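Local coordinates for protein convulxin alpha (Crotalus durissus, PDB 1UMR) that activates platelets by binding the platelet collagen receptor glycoprotein VI, as one subunit of a snake venom lectin of the snaclec family, at residues A[43-46]-A[47-51]; A[29-32]-A[33-37]. All coordinates share one frame; numbering follows the deposited sequence.

Contact 1 of 2, residues A[43-46]-A[47-51]; sequences SIKS and AKEAD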
loop_
_atom_site.group_PDB
_atom_site.type_symbol
_atom_site.label_atom_id
_atom_site.label_comp_id
_atom_site.label_asym_id
_atom_site.label_seq_id
_atom_site.Cartn_x
_atom_site.Cartn_y
_atom_site.Cartn_z
ATOM N N SER A 43 -39.362 -3.841 24.132
ATOM C CA SER A 43 -38.203 -3.638 23.331
ATOM C C SER A 43 -38.443 -4.093 21.846
ATOM O O SER A 43 -39.130 -5.054 21.562
ATOM C CB SER A 43 -37.042 -4.466 23.926
ATOM O OG SER A 43 -37.289 -5.859 23.946
ATOM N N ILE A 44 -37.832 -3.447 20.896
ATOM C CA ILE A 44 -38.281 -3.692 19.565
ATOM C C ILE A 44 -36.957 -3.865 18.847
ATOM O O ILE A 44 -36.166 -2.919 18.835
ATOM C CB ILE A 44 -38.969 -2.444 19.047
ATOM C CG1 ILE A 44 -40.209 -2.185 19.860
ATOM C CG2 ILE A 44 -39.121 -2.503 17.571
ATOM C CD1 ILE A 44 -41.073 -1.094 19.358
ATOM N N LYS A 45 -36.701 -5.098 18.366
ATOM C CA LYS A 45 -35.366 -5.577 17.996
ATOM C C LYS A 45 -35.233 -5.948 16.563
ATOM O O LYS A 45 -34.151 -6.436 16.177
ATOM C CB LYS A 45 -34.927 -6.762 18.867
ATOM C CG LYS A 45 -34.777 -6.276 20.386
ATOM C CD LYS A 45 -33.960 -7.160 21.266
ATOM C CE LYS A 45 -34.407 -6.997 22.717
ATOM N NZ LYS A 45 -33.618 -7.655 23.838
ATOM N N SER A 46 -36.262 -5.610 15.760
ATOM C CA SER A 46 -36.134 -5.719 14.279
ATOM C C SER A 46 -37.370 -5.109 13.608
ATOM O O SER A 46 -38.386 -4.829 14.281
ATOM C CB SER A 46 -35.982 -7.190 13.816
ATOM O OG SER A 46 -37.325 -7.741 13.902
ATOM N N ALA A 47 -37.271 -4.949 12.299
ATOM C CA ALA A 47 -38.314 -4.323 11.472
ATOM C C ALA A 47 -39.549 -5.204 11.530
ATOM O O ALA A 47 -40.638 -4.727 11.833
ATOM C CB ALA A 47 -37.791 -3.998 10.021
ATOM N N LYS A 48 -39.374 -6.516 11.498
ATOM C CA LYS A 48 -40.593 -7.358 11.585
ATOM C C LYS A 48 -41.304 -7.179 12.924
ATOM O O LYS A 48 -42.528 -7.181 12.955
ATOM C CB LYS A 48 -40.311 -8.870 11.332
ATOM C CG LYS A 48 -39.906 -9.315 9.870
ATOM C CD LYS A 48 -39.110 -10.708 9.892
ATOM C CE LYS A 48 -38.806 -11.423 8.492
ATOM N NZ LYS A 48 -38.321 -12.941 8.679
ATOM N N GLU A 49 -40.556 -7.090 14.032
ATOM C CA GLU A 49 -41.177 -6.921 15.343
ATOM C C GLU A 49 -41.728 -5.454 15.478
ATOM O O GLU A 49 -42.777 -5.261 16.030
ATOM C CB GLU A 49 -40.223 -7.335 16.468
ATOM C CG GLU A 49 -40.722 -7.099 17.865
ATOM C CD GLU A 49 -39.672 -7.323 18.978
ATOM O OE1 GLU A 49 -40.091 -7.780 20.076
ATOM O OE2 GLU A 49 -38.439 -7.026 18.805
ATOM N N ALA A 50 -41.079 -4.453 14.892
ATOM C CA ALA A 50 -41.695 -3.093 14.848
ATOM C C ALA A 50 -43.019 -3.145 14.155
ATOM O O ALA A 50 -43.997 -2.620 14.673
ATOM C CB ALA A 50 -40.758 -1.955 14.140
ATOM N N ASP A 51 -43.044 -3.718 12.946
ATOM C CA ASP A 51 -44.322 -4.025 12.228
ATOM C C ASP A 51 -45.404 -4.663 13.146
ATOM O O ASP A 51 -46.518 -4.084 13.328
ATOM C CB ASP A 51 -44.047 -4.948 11.043
ATOM C CG ASP A 51 -45.241 -5.083 10.132
ATOM O OD1 ASP A 51 -45.399 -4.287 9.210
ATOM O OD2 ASP A 51 -46.131 -5.940 10.257
#
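The carboxylate of Glu49 lies against the backbone of Ser43 to Lys45. Its OE2 takes the N-H of Lys45 N at 2.6 Å, meeting it on the anti side and 31° out of the carboxylate plane, while the CA of Ile44 sits 3.4 Å from OE2 of Glu49. OE1 is hydrogen-bonded to the hydroxyl of Tyr16 and salt-bridged to Lys130, which also bonds the hydroxyl of Ser43, so this buried carboxylate is satisfied at both oxygens. An extended chain, with CG anti to the backbone N (chi1 175°), carries the group back from the first turn of helix 47-60 to the segment that leads into it; glutamate has the length to make that span. Lys45 lies alongside Glu49, yet NZ of Lys45 is 7.0 Å from OE2 of Glu49 and pairs instead with an acidic side chain of a neighbouring subunit. Ser46 is the N-cap of this helix in the C-type lectin-like fold: its OG accepts from Glu49 N at 3.3 Å, nearly straight at 168°. A small hydroxyl held between the backbone N and carbonyl carbon can reach that N-H, whereas the carbonyl O of Ser46 receives Ala50 N at 2.8 Å, opening the helical ladder. Beside these bonds CG2 of Ile44 packs on CB of Ala50 at 3.8 Å, where the small methyl lets the branched residue come close to the helix.

Contact 2 of 2, residues A[29-32]-A[33-37]; sequences EWFC and TKQAK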
loop_
_atom_site.group_PDB
_atom_site.type_symbol
_atom_site.label_atom_id
_atom_site.label_comp_id
_atom_site.label_asym_id
_atom_site.label_seq_id
_atom_site.Cartn_x
_atom_site.Cartn_y
_atom_site.Cartn_z
ATOM N N GLU A 29 -42.851 0.750 33.442
ATOM C CA GLU A 29 -41.902 -0.351 33.436
ATOM C C GLU A 29 -42.091 -1.208 34.726
ATOM O O GLU A 29 -42.012 -2.462 34.689
ATOM C CB GLU A 29 -40.520 0.177 33.336
ATOM C CG GLU A 29 -39.533 -0.766 33.941
ATOM C CD GLU A 29 -39.196 -1.862 32.895
ATOM O OE1 GLU A 29 -38.498 -2.843 33.144
ATOM O OE2 GLU A 29 -39.628 -1.708 31.778
ATOM N N TRP A 30 -42.414 -0.587 35.864
ATOM C CA TRP A 30 -42.592 -1.445 37.051
ATOM C C TRP A 30 -43.907 -2.250 36.930
ATOM O O TRP A 30 -43.965 -3.488 37.164
ATOM C CB TRP A 30 -42.696 -0.576 38.255
ATOM C CG TRP A 30 -42.754 -1.221 39.661
ATOM C CD1 TRP A 30 -42.349 -2.514 40.084
ATOM C CD2 TRP A 30 -43.319 -0.580 40.809
ATOM N NE1 TRP A 30 -42.611 -2.633 41.440
ATOM C CE2 TRP A 30 -43.166 -1.456 41.907
ATOM C CE3 TRP A 30 -43.813 0.724 41.045
ATOM C CZ2 TRP A 30 -43.523 -1.086 43.217
ATOM C CZ3 TRP A 30 -44.232 1.063 42.346
ATOM C CH2 TRP A 30 -44.066 0.167 43.406
ATOM N N PHE A 31 -44.963 -1.551 36.565
ATOM C CA PHE A 31 -46.167 -2.297 36.273
ATOM C C PHE A 31 -45.863 -3.532 35.309
ATOM O O PHE A 31 -46.311 -4.672 35.586
ATOM C CB PHE A 31 -47.216 -1.351 35.698
ATOM C CG PHE A 31 -48.526 -2.045 35.353
ATOM C CD1 PHE A 31 -48.705 -2.613 34.075
ATOM C CD2 PHE A 31 -49.565 -2.176 36.324
ATOM C CE1 PHE A 31 -49.929 -3.320 33.739
ATOM C CE2 PHE A 31 -50.741 -2.934 36.027
ATOM C CZ PHE A 31 -50.931 -3.482 34.701
ATOM N N CYS A 32 -45.148 -3.319 34.192
ATOM C CA CYS A 32 -44.898 -4.460 33.260
ATOM C C CYS A 32 -44.295 -5.626 34.057
ATOM O O CYS A 32 -44.698 -6.753 33.949
ATOM C CB CYS A 32 -43.991 -4.105 32.082
ATOM S SG CYS A 32 -44.895 -3.068 30.971
ATOM N N THR A 33 -43.392 -5.292 34.954
ATOM C CA THR A 33 -42.552 -6.255 35.593
ATOM C C THR A 33 -43.427 -7.188 36.476
ATOM O O THR A 33 -43.087 -8.388 36.736
ATOM C CB THR A 33 -41.570 -5.294 36.370
ATOM O OG1 THR A 33 -40.174 -5.335 35.884
ATOM C CG2 THR A 33 -41.633 -5.396 37.834
ATOM N N LYS A 34 -44.559 -6.636 36.933
ATOM C CA LYS A 34 -45.410 -7.319 37.870
ATOM C C LYS A 34 -46.318 -8.310 37.083
ATOM O O LYS A 34 -46.873 -9.166 37.694
ATOM C CB LYS A 34 -46.315 -6.355 38.669
ATOM C CG LYS A 34 -45.551 -5.302 39.589
ATOM C CD LYS A 34 -46.595 -4.308 40.165
ATOM C CE LYS A 34 -46.035 -3.410 41.284
ATOM N NZ LYS A 34 -46.988 -2.287 41.506
ATOM N N GLN A 35 -46.447 -8.160 35.756
ATOM C CA GLN A 35 -47.318 -8.975 34.945
ATOM C C GLN A 35 -46.776 -10.375 34.787
ATOM O O GLN A 35 -47.552 -11.262 34.646
ATOM C CB GLN A 35 -47.546 -8.326 33.567
ATOM C CG GLN A 35 -48.357 -7.031 33.563
ATOM C CD GLN A 35 -49.358 -6.935 34.720
ATOM O OE1 GLN A 35 -49.141 -6.189 35.717
ATOM N NE2 GLN A 35 -50.409 -7.716 34.635
ATOM N N ALA A 36 -45.457 -10.595 34.842
ATOM C CA ALA A 36 -44.903 -11.946 34.502
ATOM C C ALA A 36 -43.370 -11.946 34.662
ATOM O O ALA A 36 -42.764 -10.875 34.664
ATOM C CB ALA A 36 -45.223 -12.315 33.073
ATOM N N LYS A 37 -42.783 -13.138 34.775
ATOM C CA LYS A 37 -41.359 -13.349 34.908
ATOM C C LYS A 37 -40.710 -12.705 33.683
ATOM O O LYS A 37 -41.209 -12.866 32.603
ATOM C CB LYS A 37 -41.073 -14.874 34.939
ATOM C CG LYS A 37 -41.787 -15.612 36.130
ATOM C CD LYS A 37 -41.357 -17.103 36.175
ATOM C CE LYS A 37 -42.356 -18.060 36.852
ATOM N NZ LYS A 37 -43.833 -17.764 36.221
#
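Trp30 and Lys34, one helical turn apart, meet on the exposed flank of helix 25-35. CE of Lys34 sits over one face of the Trp30 indole, 3.7 Å from the centroid of the five-membered ring in a CH-pi contact, and NZ of Lys34 stands 4.0 Å from the centroid of the six-membered ring, only 11° off its normal: a cation-pi pair. The extended lysine chain spans the turn, and the Trp30 ring rises beside it because its CG is anti to the backbone N (chi1 -174°). Thr33 approaches the indole edge instead, its CG2 3.7 Å from CD1 of Trp30.

The inward side is packed more tightly. Cys32, buried, is joined by a disulfide to Cys129 and touches Leu41 and Phe127, tying the helix to the strands beneath; the short cysteine side chain brings its sulfur within bonding distance of Cys129. Phe31 meets the ring of Phe19 edge-to-face, and the Gln35 side chain lies over one face of the Phe31 ring. Along the backbone, Thr33 N bonds Glu29 O at 3.2 Å, but further on the stronger bonds span three residues, as in a 3-10 turn: Lys34 N to Phe31 O, and Gln35 N to Cys32 O at 2.9 Å. The chemistry thus divides by side: a covalent link fixes the inner face, while outside the indole face probably stabilises the lysine's positive charge.

Overall arrangement
From the N terminus the chain passes through strand 14-20 and enters helix 25-35, whose last turns form contact 2. After the short strand 40-41 it reaches contact 1, where the segment 43-46 bends into helix 47-60. The two contacts therefore follow in series, neither nested nor crossing, and each is local, closing no large loop. The centres of contact 1 and contact 2 lie about 20 Å apart. The nearest atoms of contact 1 and contact 2 are about 8 Å apart, without touching. What joins them is the four-stranded antiparallel sheet of the lectin domain: strand 125-131 supplies Cys129 to contact 2 and the neighbouring Lys130 to contact 1, so both helices are tied to the same strand near its end.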